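Local coordinates for dimethyl-sulfide monooxygenase (Hyphomicrobium sulfonivorans, PDB 6AK1), which oxidises dimethyl sulfide to methanethiol and formaldehyde with FMN as cofactor, consuming NADH and oxygen in the first step of dimethyl sulfide degradation, at residues A31-L36 against P81-F86; A91-A94 against G100-V103; D287-A292 against P375-D380; A294-Y299 against R362-L367. One frame throughout, in Å; residues are numbered along the deposited sequence.

Contact 1. Residues A31-L36 against P81-F86; sequences ARYNDL and PVNDPF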
loop_
_atom_site.group_PDB
_atom_site.type_symbol
_atom_site.label_atom_id
_atom_site.label_comp_id
_atom_site.label_asym_id
_atom_site.label_seq_id
_atom_site.Cartn_x
_atom_site.Cartn_y
_atom_site.Cartn_z
ATOM N N ALA A 31 -10.003 5.728 16.963
ATOM C CA ALA A 31 -9.555 6.983 17.543
ATOM C C ALA A 31 -8.200 6.881 18.241
ATOM O O ALA A 31 -7.678 7.915 18.667
ATOM C CB ALA A 31 -10.611 7.509 18.524
ATOM N N ARG A 32 -7.619 5.684 18.368
ATOM C CA ARG A 32 -6.300 5.503 18.974
ATOM C C ARG A 32 -5.170 5.462 17.946
ATOM O O ARG A 32 -4.068 5.005 18.268
ATOM C CB ARG A 32 -6.257 4.227 19.810
ATOM C CG ARG A 32 -7.311 4.146 20.920
ATOM C CD ARG A 32 -7.080 2.917 21.794
ATOM N NE ARG A 32 -5.878 3.060 22.630
ATOM C CZ ARG A 32 -5.260 2.036 23.214
ATOM N NH1 ARG A 32 -5.705 0.786 23.023
ATOM N NH2 ARG A 32 -4.189 2.251 23.973
ATOM N N TYR A 33 -5.427 5.912 16.713
ATOM C CA TYR A 33 -4.381 5.989 15.698
ATOM C C TYR A 33 -3.116 6.668 16.236
ATOM O O TYR A 33 -2.007 6.416 15.740
ATOM C CB TYR A 33 -4.913 6.759 14.479
ATOM C CG TYR A 33 -4.852 8.243 14.745
ATOM C CD1 TYR A 33 -5.833 8.881 15.507
ATOM C CD2 TYR A 33 -3.772 8.991 14.308
ATOM C CE1 TYR A 33 -5.736 10.242 15.804
ATOM C CE2 TYR A 33 -3.677 10.329 14.588
ATOM C CZ TYR A 33 -4.655 10.958 15.329
ATOM O OH TYR A 33 -4.497 12.300 15.590
ATOM N N ASN A 34 -3.259 7.542 17.237
ATOM C CA ASN A 34 -2.137 8.293 17.782
ATOM C C ASN A 34 -1.551 7.653 19.042
ATOM O O ASN A 34 -0.701 8.269 19.697
ATOM C CB ASN A 34 -2.560 9.742 18.062
ATOM C CG ASN A 34 -3.567 9.852 19.202
ATOM O OD1 ASN A 34 -4.468 9.023 19.343
ATOM N ND2 ASN A 34 -3.409 10.881 20.023
ATOM N N ASP A 35 -1.975 6.434 19.380
ATOM C CA ASP A 35 -1.459 5.675 20.518
ATOM C C ASP A 35 -0.521 4.577 20.025
ATOM O O ASP A 35 -0.889 3.786 19.152
ATOM C CB ASP A 35 -2.601 5.040 21.325
ATOM C CG ASP A 35 -3.418 6.064 22.091
ATOM O OD1 ASP A 35 -2.903 7.177 22.341
ATOM O OD2 ASP A 35 -4.570 5.751 22.469
ATOM N N LEU A 36 0.674 4.509 20.609
ATOM C CA LEU A 36 1.617 3.463 20.219
ATOM C C LEU A 36 1.041 2.074 20.460
ATOM O O LEU A 36 1.271 1.170 19.650
ATOM C CB LEU A 36 2.945 3.639 20.972
ATOM C CG LEU A 36 4.167 2.887 20.446
ATOM C CD1 LEU A 36 4.216 2.951 18.935
ATOM C CD2 LEU A 36 5.455 3.489 21.008
ATOM N N PRO A 81 -7.262 14.016 11.536
ATOM C CA PRO A 81 -5.794 14.090 11.467
ATOM C C PRO A 81 -5.148 12.837 10.886
ATOM O O PRO A 81 -5.727 11.759 10.955
ATOM C CB PRO A 81 -5.379 14.278 12.935
ATOM C CG PRO A 81 -6.525 13.680 13.727
ATOM C CD PRO A 81 -7.753 14.014 12.929
ATOM N N VAL A 82 -3.962 12.980 10.300
ATOM C CA VAL A 82 -3.218 11.834 9.790
ATOM C C VAL A 82 -1.754 11.998 10.195
ATOM O O VAL A 82 -1.153 13.052 9.964
ATOM C CB VAL A 82 -3.372 11.680 8.264
ATOM C CG1 VAL A 82 -3.044 12.973 7.572
ATOM C CG2 VAL A 82 -2.490 10.534 7.727
ATOM N N ASN A 83 -1.199 10.977 10.844
ATOM C CA ASN A 83 0.193 11.000 11.257
ATOM C C ASN A 83 1.084 10.284 10.239
ATOM O O ASN A 83 0.618 9.560 9.352
ATOM C CB ASN A 83 0.351 10.373 12.644
ATOM C CG ASN A 83 -0.040 11.330 13.755
ATOM O OD1 ASN A 83 -0.438 12.466 13.493
ATOM N ND2 ASN A 83 0.067 10.874 15.003
ATOM N N ASP A 84 2.377 10.524 10.368
ATOM C CA ASP A 84 3.397 9.920 9.519
ATOM C C ASP A 84 3.408 8.405 9.704
ATOM O O ASP A 84 3.581 7.929 10.833
ATOM C CB ASP A 84 4.738 10.561 9.886
ATOM C CG ASP A 84 5.949 9.825 9.335
ATOM O OD1 ASP A 84 5.876 9.139 8.287
ATOM O OD2 ASP A 84 7.018 9.964 9.974
ATOM N N PRO A 85 3.212 7.619 8.640
ATOM C CA PRO A 85 3.118 6.158 8.799
ATOM C C PRO A 85 4.437 5.472 9.095
ATOM O O PRO A 85 4.416 4.266 9.393
ATOM C CB PRO A 85 2.570 5.695 7.440
ATOM C CG PRO A 85 3.147 6.687 6.484
ATOM C CD PRO A 85 3.065 8.025 7.232
ATOM N N PHE A 86 5.579 6.169 8.976
ATOM C CA PHE A 86 6.850 5.601 9.417
ATOM C C PHE A 86 6.945 5.536 10.932
ATOM O O PHE A 86 7.802 4.822 11.460
ATOM C CB PHE A 86 8.028 6.433 8.891
ATOM C CG PHE A 86 8.298 6.273 7.415
ATOM C CD1 PHE A 86 7.433 6.807 6.471
ATOM C CD2 PHE A 86 9.454 5.633 6.974
ATOM C CE1 PHE A 86 7.699 6.682 5.100
ATOM C CE2 PHE A 86 9.728 5.510 5.608
ATOM C CZ PHE A 86 8.843 6.032 4.670
HETATM O O HOH W 1 -2.504 13.955 15.089
HETATM O O HOH W 2 0.515 7.781 15.153
#
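Tyr33 meets Pro81 and Asn83 across two irregular loops, one leading into helix 36-48 and the other into helix 89-94. Its chi1 of 80° sets the ring between the backbone N and the carbonyl carbon, pointing it at residues 81-83. The apolar part is a crossing at about a right angle in which the phenol end lies against the proline ring, with Tyr33 CZ 3.7 Å from Pro81 CG. The fit is tight at the hydroxyl, as Tyr33 OH comes within 3.1 Å of the same Pro81 CG. Further along the ring, Tyr33 CE2 lies 3.8 Å from Asn83 ND2, the amide plane turned 64° from that of the ring.

Polar links run through two waters, one at each end of the Asn83 amide. Tyr33 OH is 2.6 Å from a water in the ring plane, which donates to Asn83 OD1; the second water donates to Tyr33 O and accepts from Asn83 ND2. A leucine in place of Tyr33 would probably strand the first water without its phenol partner and leave the Pro81 ring less covered. Held by apolar packing and by waters, with no direct polar bond, these loops suit a surface place.

Contact 2. Residues A91-A94 against G100-V103; sequences AMAA and GFGV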
loop_
_atom_site.group_PDB
_atom_site.type_symbol
_atom_site.label_atom_id
_atom_site.label_comp_id
_atom_site.label_asym_id
_atom_site.label_seq_id
_atom_site.Cartn_x
_atom_site.Cartn_y
_atom_site.Cartn_z
ATOM N N ALA A 91 8.528 0.062 16.588
ATOM C CA ALA A 91 7.840 -0.539 17.726
ATOM C C ALA A 91 7.100 -1.810 17.314
ATOM O O ALA A 91 7.132 -2.812 18.040
ATOM C CB ALA A 91 6.870 0.466 18.356
ATOM N N MET A 92 6.448 -1.796 16.137
ATOM C CA MET A 92 5.671 -2.959 15.704
ATOM C C MET A 92 6.584 -4.109 15.302
ATOM O O MET A 92 6.262 -5.281 15.533
ATOM C CB MET A 92 4.748 -2.578 14.535
ATOM C CG MET A 92 3.538 -1.752 14.938
ATOM S SD MET A 92 2.323 -1.611 13.572
ATOM C CE MET A 92 3.277 -0.652 12.371
ATOM N N ALA A 93 7.729 -3.787 14.699
ATOM C CA ALA A 93 8.705 -4.800 14.341
ATOM C C ALA A 93 9.347 -5.429 15.574
ATOM O O ALA A 93 9.714 -6.612 15.545
ATOM C CB ALA A 93 9.769 -4.179 13.437
ATOM N N ALA A 94 9.479 -4.659 16.663
ATOM C CA ALA A 94 10.087 -5.177 17.887
ATOM C C ALA A 94 9.265 -6.291 18.527
ATOM O O ALA A 94 9.839 -7.150 19.204
ATOM C CB ALA A 94 10.286 -4.050 18.909
ATOM N N GLY A 100 4.894 -8.427 7.535
ATOM C CA GLY A 100 5.516 -7.331 6.819
ATOM C C GLY A 100 4.827 -5.994 7.094
ATOM O O GLY A 100 3.717 -5.939 7.615
ATOM N N PHE A 101 5.510 -4.904 6.732
ATOM C CA PHE A 101 4.974 -3.556 6.909
ATOM C C PHE A 101 5.070 -2.826 5.578
ATOM O O PHE A 101 6.174 -2.553 5.098
ATOM C CB PHE A 101 5.714 -2.797 8.016
ATOM C CG PHE A 101 5.737 -3.534 9.314
ATOM C CD1 PHE A 101 4.590 -3.598 10.105
ATOM C CD2 PHE A 101 6.878 -4.212 9.727
ATOM C CE1 PHE A 101 4.578 -4.301 11.300
ATOM C CE2 PHE A 101 6.876 -4.916 10.921
ATOM C CZ PHE A 101 5.710 -4.947 11.719
ATOM N N GLY A 102 3.917 -2.546 4.977
ATOM C CA GLY A 102 3.863 -1.732 3.786
ATOM C C GLY A 102 3.715 -0.279 4.176
ATOM O O GLY A 102 2.739 0.100 4.830
ATOM N N VAL A 103 4.687 0.546 3.808
ATOM C CA VAL A 103 4.709 1.941 4.211
ATOM C C VAL A 103 4.514 2.787 2.967
ATOM O O VAL A 103 5.238 2.628 1.981
ATOM C CB VAL A 103 6.020 2.292 4.939
ATOM C CG1 VAL A 103 5.958 3.716 5.455
ATOM C CG2 VAL A 103 6.237 1.315 6.087
#
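Ala93 and Phe101 mark the closest approach of the backbones, 8.4 Å between their CA atoms, where helix 89-94 passes the start of strand 100-106. That spacing is filled by the Phe101 ring, which points from the strand to the helix and brings its far end up to the helical backbone: Phe101 CZ lies 3.8 Å from Ala93 N. Met92 and Ala93 take different parts of the ring. Met92 CB sits 3.7 Å from Phe101 CE1, while the Ala93 methyl, CB, lies 3.9 Å from Phe101 CE2.

The Met92 chain then crosses the phenylalanine at a slant and bends at its last torsion (chi3 -66°), which turns the methyl CE back to within 3.9 Å of Phe101 CD1. Met92 SD makes a Met-aromatic contact, 5.3 Å from the centroid of the Phe101 ring and 60° off its normal, an oblique approach. A serine in place of Phe101 would probably open a gap between helix and strand and leave Met92 CE and the Ala93 methyl without their shared partner.

Met92 also packs on Leu54 and Ile56 of strand 53-57, the parallel neighbour of strand 100-106. Helix 89-94 thus covers both strands that it connects, a beta-alpha-beta crossover of the TIM barrel, with Phe101 on the strand side that faces the outer helices.

Contact 3. Residues D287-A292 against P375-D380; sequences DSDEAA and PQKVAD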
loop_
_atom_site.group_PDB
_atom_site.type_symbol
_atom_site.label_atom_id
_atom_site.label_comp_id
_atom_site.label_asym_id
_atom_site.label_seq_id
_atom_site.Cartn_x
_atom_site.Cartn_y
_atom_site.Cartn_z
ATOM N N ASP A 287 -20.768 -15.633 13.319
ATOM C CA ASP A 287 -21.001 -17.075 13.356
ATOM C C ASP A 287 -22.005 -17.545 12.306
ATOM O O ASP A 287 -21.966 -18.715 11.921
ATOM C CB ASP A 287 -21.481 -17.512 14.735
ATOM C CG ASP A 287 -21.127 -18.964 15.031
ATOM O OD1 ASP A 287 -20.103 -19.442 14.500
ATOM O OD2 ASP A 287 -21.867 -19.628 15.781
ATOM N N SER A 288 -22.889 -16.669 11.832
ATOM C CA SER A 288 -23.902 -17.018 10.847
ATOM C C SER A 288 -24.104 -15.841 9.904
ATOM O O SER A 288 -23.665 -14.719 10.179
ATOM C CB SER A 288 -25.233 -17.389 11.522
ATOM O OG SER A 288 -25.817 -16.246 12.118
ATOM N N ASP A 289 -24.779 -16.100 8.775
ATOM C CA ASP A 289 -25.143 -14.995 7.894
ATOM C C ASP A 289 -26.019 -13.998 8.633
ATOM O O ASP A 289 -25.916 -12.786 8.411
ATOM C CB ASP A 289 -25.869 -15.496 6.642
ATOM C CG ASP A 289 -24.997 -16.372 5.750
ATOM O OD1 ASP A 289 -23.755 -16.322 5.857
ATOM O OD2 ASP A 289 -25.565 -17.138 4.943
ATOM N N GLU A 290 -26.888 -14.495 9.524
ATOM C CA GLU A 290 -27.793 -13.617 10.257
ATOM C C GLU A 290 -27.022 -12.722 11.219
ATOM O O GLU A 290 -27.327 -11.532 11.351
ATOM C CB GLU A 290 -28.829 -14.437 11.033
ATOM C CG GLU A 290 -29.781 -15.322 10.212
ATOM C CD GLU A 290 -29.086 -16.408 9.378
ATOM O OE1 GLU A 290 -29.529 -16.631 8.227
ATOM O OE2 GLU A 290 -28.100 -17.029 9.853
ATOM N N ALA A 291 -26.034 -13.290 11.914
ATOM C CA ALA A 291 -25.212 -12.492 12.815
ATOM C C ALA A 291 -24.367 -11.493 12.039
ATOM O O ALA A 291 -24.259 -10.331 12.441
ATOM C CB ALA A 291 -24.336 -13.397 13.682
ATOM N N ALA A 292 -23.779 -11.920 10.913
ATOM C CA ALA A 292 -22.989 -10.992 10.103
ATOM C C ALA A 292 -23.841 -9.832 9.621
ATOM O O ALA A 292 -23.397 -8.680 9.627
ATOM C CB ALA A 292 -22.365 -11.717 8.918
ATOM N N PRO A 375 -19.093 -17.767 7.892
ATOM C CA PRO A 375 -17.815 -18.301 7.369
ATOM C C PRO A 375 -17.910 -18.964 6.002
ATOM O O PRO A 375 -17.029 -18.748 5.162
ATOM C CB PRO A 375 -17.389 -19.299 8.457
ATOM C CG PRO A 375 -18.076 -18.807 9.704
ATOM C CD PRO A 375 -19.399 -18.276 9.242
ATOM N N GLN A 376 -18.948 -19.766 5.748
ATOM C CA GLN A 376 -19.075 -20.456 4.463
ATOM C C GLN A 376 -19.265 -19.471 3.318
ATOM O O GLN A 376 -18.546 -19.520 2.309
ATOM C CB GLN A 376 -20.255 -21.442 4.494
ATOM C CG GLN A 376 -20.124 -22.589 5.467
ATOM C CD GLN A 376 -18.771 -23.246 5.387
ATOM O OE1 GLN A 376 -18.324 -23.646 4.309
ATOM N NE2 GLN A 376 -18.092 -23.341 6.531
ATOM N N LYS A 377 -20.253 -18.579 3.445
ATOM C CA LYS A 377 -20.528 -17.627 2.376
ATOM C C LYS A 377 -19.344 -16.689 2.161
ATOM O O LYS A 377 -19.016 -16.339 1.020
ATOM C CB LYS A 377 -21.797 -16.843 2.700
ATOM C CG LYS A 377 -22.070 -15.642 1.800
ATOM C CD LYS A 377 -23.307 -14.900 2.316
ATOM C CE LYS A 377 -23.850 -13.871 1.329
ATOM N NZ LYS A 377 -22.982 -12.664 1.234
ATOM N N VAL A 378 -18.682 -16.274 3.246
ATOM C CA VAL A 378 -17.517 -15.407 3.106
ATOM C C VAL A 378 -16.378 -16.151 2.419
ATOM O O VAL A 378 -15.821 -15.668 1.429
ATOM C CB VAL A 378 -17.084 -14.843 4.470
ATOM C CG1 VAL A 378 -15.736 -14.161 4.330
ATOM C CG2 VAL A 378 -18.123 -13.855 4.966
ATOM N N ALA A 379 -16.031 -17.349 2.918
ATOM C CA ALA A 379 -14.939 -18.114 2.321
ATOM C C ALA A 379 -15.232 -18.455 0.867
ATOM O O ALA A 379 -14.323 -18.446 0.029
ATOM C CB ALA A 379 -14.672 -19.386 3.119
ATOM N N ASP A 380 -16.500 -18.749 0.547
ATOM C CA ASP A 380 -16.860 -19.041 -0.836
ATOM C C ASP A 380 -16.521 -17.862 -1.742
ATOM O O ASP A 380 -15.914 -18.038 -2.802
ATOM C CB ASP A 380 -18.351 -19.382 -0.964
ATOM C CG ASP A 380 -18.708 -20.769 -0.439
ATOM O OD1 ASP A 380 -17.801 -21.578 -0.138
ATOM O OD2 ASP A 380 -19.927 -21.054 -0.337
HETATM O O HOH W 3 -22.481 -18.734 5.771
#
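Asp287 lies next to Pro375, and Asp289 next to Lys377, with CA atoms 6.9 Å and 7.7 Å apart: a loop residue is level with the first residue of helix 375-388, and the first of helix 289-300 with Lys377. Residues 287-292 enter their helix here, whereas 375-380 are already the first turns of theirs. Ser288 is the N-cap of helix 289-300, its OG accepting from Ala291 N at 3.0 Å, a nearly straight bond (163°).

At the Asp287 level backbone meets ring, Asp287 O lying 3.7 Å from Pro375 CD. Two residues on, the Asp289 carboxylate rests against the aliphatic stem of Lys377, with Asp289 OD1 3.8 Å from both CB and CD of the lysine. The lysine chain is extended until its last torsion (chi4 -73°), where it bends, and its ammonium bonds to Val372 O, with Lys377 NZ 5.9 Å from Asp289 OD1. That oxygen accepts from Gly374 N and from a water at 2.7 Å, which accepts in turn from Lys377 N. One carboxylate oxygen thus serves, directly and through water, backbone N-H groups at the start of the neighbouring helix, where its negative charge would probably be favoured.

This surface contact lies far from the FMN site. Ala292 packs on Val372 and Val378 on Leu371 of strand 370-372, while helix 403-418 packs on both segments, Tyr411 on Asp287 and Ile412, Glu415 and Leu416 on Val378 and Ala379.

Contact 4. Residues A294-Y299 against R362-L367; sequences AKYQEY and RCIGGL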
loop_
_atom_site.group_PDB
_atom_site.type_symbol
_atom_site.label_atom_id
_atom_site.label_comp_id
_atom_site.label_asym_id
_atom_site.label_seq_id
_atom_site.Cartn_x
_atom_site.Cartn_y
_atom_site.Cartn_z
ATOM N N ALA A 294 -26.673 -8.606 11.060
ATOM C CA ALA A 294 -27.029 -7.715 12.164
ATOM C C ALA A 294 -25.846 -6.853 12.596
ATOM O O ALA A 294 -26.039 -5.698 12.997
ATOM C CB ALA A 294 -27.568 -8.516 13.352
ATOM N N LYS A 295 -24.623 -7.394 12.545
ATOM C CA LYS A 295 -23.437 -6.583 12.829
ATOM C C LYS A 295 -23.282 -5.472 11.795
ATOM O O LYS A 295 -23.012 -4.314 12.141
ATOM C CB LYS A 295 -22.195 -7.480 12.858
ATOM C CG LYS A 295 -20.888 -6.737 13.054
ATOM C CD LYS A 295 -19.698 -7.709 13.141
ATOM C CE LYS A 295 -19.835 -8.656 14.343
ATOM N NZ LYS A 295 -18.832 -9.759 14.281
ATOM N N TYR A 296 -23.486 -5.806 10.522
ATOM C CA TYR A 296 -23.448 -4.812 9.453
ATOM C C TYR A 296 -24.429 -3.666 9.707
ATOM O O TYR A 296 -24.071 -2.487 9.602
ATOM C CB TYR A 296 -23.751 -5.505 8.122
ATOM C CG TYR A 296 -23.788 -4.593 6.922
ATOM C CD1 TYR A 296 -22.618 -4.006 6.435
ATOM C CD2 TYR A 296 -24.983 -4.328 6.260
ATOM C CE1 TYR A 296 -22.640 -3.169 5.322
ATOM C CE2 TYR A 296 -25.016 -3.488 5.143
ATOM C CZ TYR A 296 -23.839 -2.921 4.680
ATOM O OH TYR A 296 -23.856 -2.096 3.585
ATOM N N GLN A 297 -25.680 -3.993 10.043
ATOM C CA GLN A 297 -26.671 -2.951 10.275
ATOM C C GLN A 297 -26.335 -2.152 11.525
ATOM O O GLN A 297 -26.576 -0.941 11.578
ATOM C CB GLN A 297 -28.070 -3.571 10.382
ATOM C CG GLN A 297 -28.500 -4.344 9.113
ATOM C CD GLN A 297 -28.743 -3.432 7.921
ATOM O OE1 GLN A 297 -28.888 -2.215 8.074
ATOM N NE2 GLN A 297 -28.760 -4.011 6.726
ATOM N N GLU A 298 -25.774 -2.817 12.535
ATOM C CA GLU A 298 -25.353 -2.128 13.750
ATOM C C GLU A 298 -24.269 -1.099 13.441
ATOM O O GLU A 298 -24.335 0.046 13.890
ATOM C CB GLU A 298 -24.870 -3.161 14.777
ATOM C CG GLU A 298 -24.759 -2.643 16.201
ATOM C CD GLU A 298 -24.204 -3.697 17.158
ATOM O OE1 GLU A 298 -25.017 -4.415 17.793
ATOM O OE2 GLU A 298 -22.952 -3.807 17.267
ATOM N N TYR A 299 -23.276 -1.483 12.642
ATOM C CA TYR A 299 -22.281 -0.520 12.189
ATOM C C TYR A 299 -22.931 0.620 11.420
ATOM O O TYR A 299 -22.658 1.801 11.687
ATOM C CB TYR A 299 -21.224 -1.224 11.336
ATOM C CG TYR A 299 -20.403 -2.230 12.124
ATOM C CD1 TYR A 299 -20.451 -2.260 13.513
ATOM C CD2 TYR A 299 -19.578 -3.140 11.484
ATOM C CE1 TYR A 299 -19.706 -3.182 14.237
ATOM C CE2 TYR A 299 -18.829 -4.056 12.199
ATOM C CZ TYR A 299 -18.894 -4.077 13.568
ATOM O OH TYR A 299 -18.152 -5.011 14.273
ATOM N N ARG A 362 -22.971 3.104 1.665
ATOM C CA ARG A 362 -21.560 3.206 1.302
ATOM C C ARG A 362 -20.696 3.785 2.423
ATOM O O ARG A 362 -19.467 3.776 2.298
ATOM C CB ARG A 362 -21.403 4.033 0.018
ATOM C CG ARG A 362 -22.157 3.465 -1.213
ATOM C CD ARG A 362 -21.962 1.949 -1.385
ATOM N NE ARG A 362 -20.549 1.595 -1.381
ATOM C CZ ARG A 362 -20.073 0.392 -1.081
ATOM N NH1 ARG A 362 -20.910 -0.583 -0.770
ATOM N NH2 ARG A 362 -18.758 0.175 -1.080
ATOM N N CYS A 363 -21.293 4.251 3.522
ATOM C CA CYS A 363 -20.495 4.645 4.680
ATOM C C CYS A 363 -19.620 3.515 5.207
ATOM O O CYS A 363 -18.735 3.781 6.023
ATOM C CB CYS A 363 -21.390 5.163 5.803
ATOM S SG CYS A 363 -22.007 6.827 5.506
ATOM N N ILE A 364 -19.860 2.275 4.786
ATOM C CA ILE A 364 -18.936 1.158 4.982
ATOM C C ILE A 364 -18.442 0.708 3.617
ATOM O O ILE A 364 -19.248 0.383 2.735
ATOM C CB ILE A 364 -19.603 -0.024 5.702
ATOM C CG1 ILE A 364 -19.959 0.346 7.141
ATOM C CG2 ILE A 364 -18.685 -1.246 5.648
ATOM C CD1 ILE A 364 -20.707 -0.746 7.854
ATOM N N GLY A 365 -17.128 0.668 3.444
ATOM C CA GLY A 365 -16.518 0.098 2.258
ATOM C C GLY A 365 -15.914 1.115 1.317
ATOM O O GLY A 365 -15.077 0.748 0.486
ATOM N N GLY A 366 -16.308 2.377 1.425
ATOM C CA GLY A 366 -15.780 3.418 0.566
ATOM C C GLY A 366 -16.215 3.242 -0.873
ATOM O O GLY A 366 -17.406 3.344 -1.195
ATOM N N LEU A 367 -15.240 2.970 -1.739
ATOM C CA LEU A 367 -15.470 2.648 -3.140
ATOM C C LEU A 367 -15.119 1.202 -3.450
ATOM O O LEU A 367 -15.032 0.833 -4.623
ATOM C CB LEU A 367 -14.670 3.592 -4.042
ATOM C CG LEU A 367 -15.128 5.047 -4.064
ATOM C CD1 LEU A 367 -14.147 5.918 -4.865
ATOM C CD2 LEU A 367 -16.517 5.126 -4.639
HETATM O O HOH W 4 -21.683 -1.016 2.651
#
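Ile364 pushes its terminal methyl between two tyrosines of helix 289-300, Tyr296 and Tyr299. Its chain is extended beyond CB (chi2 176°), which carries Ile364 CD1 to within 3.6 Å of Tyr299 CB. The same methyl lies close to the plane of the Tyr299 ring, at its edge, while that ring leads away to meet His25 edge-to-face.

Tyr296 is placed differently. With CG opposite the backbone N (chi1 178°), its ring runs out from the helix beside Ile364, the two side chains passing each other in opposite directions. Ile364 CD1 reaches the flank of the ring obliquely, 4.0 Å from Tyr296 CE1, and the phenol end continues past it to the backbone of 362-367. There Tyr296 OH donates to a water 2.6 Å away in the ring plane, and this water donates to Ile364 O at 2.8 Å. The Arg362 guanidinium has one face near that carbonyl oxygen, Ile364 O, which lies 3.7 Å above its plane. Gly365, just beyond, has a backbone conformation (phi 108°) that calls for glycine: a side chain here would press on the carbonyl O of the residue before and on Arg362 NH2.

Ile364 is therefore held by its methyl through apolar packing and by its carbonyl through one water. In this buried setting the water pairs the phenol with the carbonyl, giving both polar groups a partner.

Contacts 2 and 4 are buried, contacts 1 and 3 lie at the surface. Contact 2 relies on apolar and sulfur-aromatic packing; contact 4 adds one water to an apolar centre. Contacts 1 and 3 use water to link polar groups, phenol and amide in one, carboxylate and backbone N-H in the other, beside direct packing. Contacts 1 and 2 touch: Phe86 ties its loop to strand 100-106, with Phe86 CE1 3.5 Å from Val103 CG1, and Leu36 at the start of helix 36-48 packs on Ala91 of helix 89-94. Contacts 3 and 4 share one helix, and contact 4 is nested within the chain closed by contact 3. The two pairs are well separated, contacts 1 and 3 being about 32 Å apart between centres.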